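Local coordinates for protein L-glyceraldehyde 3-phosphate reductase (Clostridium beijerinckii, PDB 6HG6) that binds NADPH as an aldo-keto reductase and probably uses it to reduce aldehydes such as furfural and methylglyoxal, at residues Tyr196-Arg201 with Ala279-Ser284. Numbering follows the deposited sequence.
Sequences YSIFDR and AQMALS. With NDP (NADPH dihydro-nicotinamide-adenine-dinucleotide phosphate), chain B.
Ile198 meets Ala282 and Met281 beside a flat group, the guanidinium of Arg201 just after the turn, whose edge is directed at the Ile198 carbonyl. NE of Arg201 lies 2.8 Å from O of Ile198 with an N-H...O angle of 171°, a nearly straight bond. The oxygen is only 5° out of the guanidinium plane, whereas the donor stands above the carbonyl plane. NH1 and NH2 form salt bridges with Asp326 and Glu204, which further restrict the group's rotation. On the helix, CB of Ala279 stands over one face of the NADPH adenine near its N1A side, 3.8 Å from N1A.

Across the contact the touching is apolar and rests on one methyl, CD1 of Ile198. With CG1 anti to its carbonyl carbon (chi1 -71°), Ile198 extends CD1 to 4.1 Å from CA of Ala282. The same CD1 lies 4.3 Å from CE of Met281, a tip-to-tip approach of two methyl ends, and Ile325 of helix 319-329 touches both side chains. No direct hydrogen bond links the segments; instead one water accepts from N of Ile198 at 2.9 Å and donates to O of Ala282 at 2.9 Å.

Ser197 to Asp200 form a type I beta turn, closed by Asp200 N to Ser197 O at 3.0 Å. This turn follows barrel strand 189-195, and helix 278-286 precedes strand 294-297. The contact thus joins a loop after the sixth strand to a helix beside the NADPH adenine, an arrangement belonging to the cofactor side of the aldo-keto reductase TIM barrel.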
# COMPACT_ATOMS: atom_id res chain seq x y z
N TYR A 196 1.80 8.95 -1.89
CA TYR A 196 2.56 9.94 -1.10
C TYR A 196 4.05 9.74 -1.32
O TYR A 196 4.50 8.60 -1.20
CB TYR A 196 2.22 9.78 0.38
CG TYR A 196 2.69 10.86 1.31
CD1 TYR A 196 2.66 12.20 0.95
CD2 TYR A 196 3.15 10.56 2.58
CE1 TYR A 196 3.11 13.20 1.83
CE2 TYR A 196 3.55 11.54 3.47
CZ TYR A 196 3.53 12.87 3.11
OH TYR A 196 3.96 13.82 4.00
N SER A 197 4.75 10.81 -1.66
CA SER A 197 6.22 10.77 -1.83
C SER A 197 6.76 12.17 -1.60
O SER A 197 5.99 13.13 -1.55
CB SER A 197 6.62 10.32 -3.20
OG SER A 197 6.25 11.31 -4.14
N ILE A 198 8.07 12.28 -1.55
CA ILE A 198 8.72 13.62 -1.53
C ILE A 198 8.19 14.46 -2.70
O ILE A 198 8.04 15.69 -2.50
CB ILE A 198 10.24 13.44 -1.56
CG1 ILE A 198 10.71 12.90 -0.20
CG2 ILE A 198 10.94 14.73 -1.92
CD1 ILE A 198 12.16 12.54 -0.13
N PHE A 199 7.89 13.86 -3.87
CA PHE A 199 7.43 14.59 -5.08
C PHE A 199 5.90 14.66 -5.21
O PHE A 199 5.40 15.40 -6.10
CB PHE A 199 8.04 13.98 -6.34
CG PHE A 199 9.49 14.31 -6.52
CD1 PHE A 199 9.93 15.62 -6.42
CD2 PHE A 199 10.42 13.32 -6.77
CE1 PHE A 199 11.27 15.93 -6.60
CE2 PHE A 199 11.76 13.63 -6.96
CZ PHE A 199 12.19 14.93 -6.83
N ASP A 200 5.14 14.01 -4.34
CA ASP A 200 3.67 14.05 -4.41
C ASP A 200 3.11 14.35 -3.02
O ASP A 200 2.98 13.41 -2.21
CB ASP A 200 3.10 12.78 -5.01
CG ASP A 200 1.62 12.90 -5.27
OD1 ASP A 200 1.01 13.88 -4.79
OD2 ASP A 200 1.09 12.03 -5.96
N ARG A 201 2.75 15.61 -2.79
CA ARG A 201 2.26 16.09 -1.49
C ARG A 201 0.74 16.17 -1.47
O ARG A 201 0.20 16.92 -0.62
CB ARG A 201 2.87 17.47 -1.22
CG ARG A 201 4.38 17.48 -1.30
CD ARG A 201 5.07 16.41 -0.45
NE ARG A 201 6.51 16.67 -0.40
CZ ARG A 201 7.15 17.43 0.49
NH1 ARG A 201 8.45 17.58 0.38
NH2 ARG A 201 6.52 18.04 1.48
N ALA A 279 16.47 6.11 -2.55
CA ALA A 279 15.27 5.26 -2.35
C ALA A 279 15.02 5.07 -0.86
O ALA A 279 13.85 5.21 -0.41
CB ALA A 279 15.43 3.91 -3.02
N GLN A 280 16.08 4.73 -0.12
CA GLN A 280 15.94 4.49 1.34
C GLN A 280 15.47 5.77 2.04
O GLN A 280 14.56 5.67 2.86
CB GLN A 280 17.24 3.99 1.95
CG GLN A 280 17.49 2.53 1.68
CD GLN A 280 18.83 2.13 2.26
OE1 GLN A 280 19.79 2.88 2.19
NE2 GLN A 280 18.81 1.00 2.96
N MET A 281 16.01 6.94 1.67
CA MET A 281 15.59 8.19 2.33
C MET A 281 14.13 8.49 1.96
O MET A 281 13.38 8.98 2.82
CB MET A 281 16.45 9.37 1.93
CG MET A 281 16.05 10.59 2.70
SD MET A 281 17.09 12.01 2.34
CE MET A 281 16.40 12.53 0.76
N ALA A 282 13.75 8.22 0.71
CA ALA A 282 12.38 8.48 0.23
C ALA A 282 11.40 7.65 1.06
O ALA A 282 10.31 8.17 1.36
CB ALA A 282 12.28 8.19 -1.26
N LEU A 283 11.76 6.40 1.39
CA LEU A 283 10.89 5.51 2.20
C LEU A 283 10.83 6.04 3.64
O LEU A 283 9.73 6.14 4.17
CB LEU A 283 11.40 4.07 2.19
CG LEU A 283 11.43 3.38 0.83
CD1 LEU A 283 11.94 1.96 1.00
CD2 LEU A 283 10.08 3.38 0.17
N SER A 284 11.98 6.40 4.20
CA SER A 284 12.07 6.96 5.58
C SER A 284 11.23 8.25 5.65
O SER A 284 10.55 8.45 6.65
CB SER A 284 13.45 7.21 6.00
OG SER A 284 14.18 6.01 5.98
PA NDP B . 7.48 2.08 -5.22
O1A NDP B . 7.28 3.55 -5.39
O2A NDP B . 8.06 1.45 -4.00
O5B NDP B . 8.21 1.48 -6.52
C5B NDP B . 8.53 0.06 -6.57
C4B NDP B . 9.54 -0.19 -7.65
O4B NDP B . 10.69 0.65 -7.39
C3B NDP B . 10.10 -1.62 -7.76
O3B NDP B . 9.32 -2.47 -8.60
C2B NDP B . 11.47 -1.35 -8.36
O2B NDP B . 11.28 -1.12 -9.76
C1B NDP B . 11.88 -0.05 -7.67
N9A NDP B . 12.59 -0.21 -6.40
C8A NDP B . 12.09 -0.71 -5.22
N7A NDP B . 12.95 -0.67 -4.24
C5A NDP B . 14.08 -0.10 -4.79
C6A NDP B . 15.35 0.21 -4.25
N6A NDP B . 15.68 -0.01 -2.99
N1A NDP B . 16.26 0.79 -5.08
C2A NDP B . 15.91 1.01 -6.36
N3A NDP B . 14.75 0.76 -6.97
C4A NDP B . 13.87 0.20 -6.12
O3 NDP B . 6.02 1.39 -5.32
PN NDP B . 4.97 1.11 -6.49
O1N NDP B . 5.38 -0.16 -7.16
O2N NDP B . 4.71 2.34 -7.30
O5D NDP B . 3.65 0.82 -5.61
C5D NDP B . 3.78 -0.06 -4.46
C4D NDP B . 2.44 -0.69 -4.16
O4D NDP B . 1.49 0.35 -3.84
C3D NDP B . 1.76 -1.44 -5.31
O3D NDP B . 2.34 -2.72 -5.48
C2D NDP B . 0.32 -1.46 -4.79
O2D NDP B . 0.16 -2.47 -3.83
C1D NDP B . 0.17 -0.08 -4.15
N1N NDP B . -0.45 0.90 -5.07
C2N NDP B . -1.72 1.37 -4.81
C3N NDP B . -2.46 2.05 -5.74
C7N NDP B . -3.84 2.51 -5.37
O7N NDP B . -4.36 2.19 -4.29
N7N NDP B . -4.48 3.26 -6.27
C4N NDP B . -1.83 2.30 -7.08
C5N NDP B . -0.40 1.94 -7.18
C6N NDP B . 0.23 1.35 -6.18
P2B NDP B . 12.48 -1.56 -10.75
O1X NDP B . 13.31 -2.70 -10.21
O2X NDP B . 11.77 -1.93 -12.04
O3X NDP B . 13.28 -0.27 -10.87
O HOH W 1 9.17 9.65 -0.86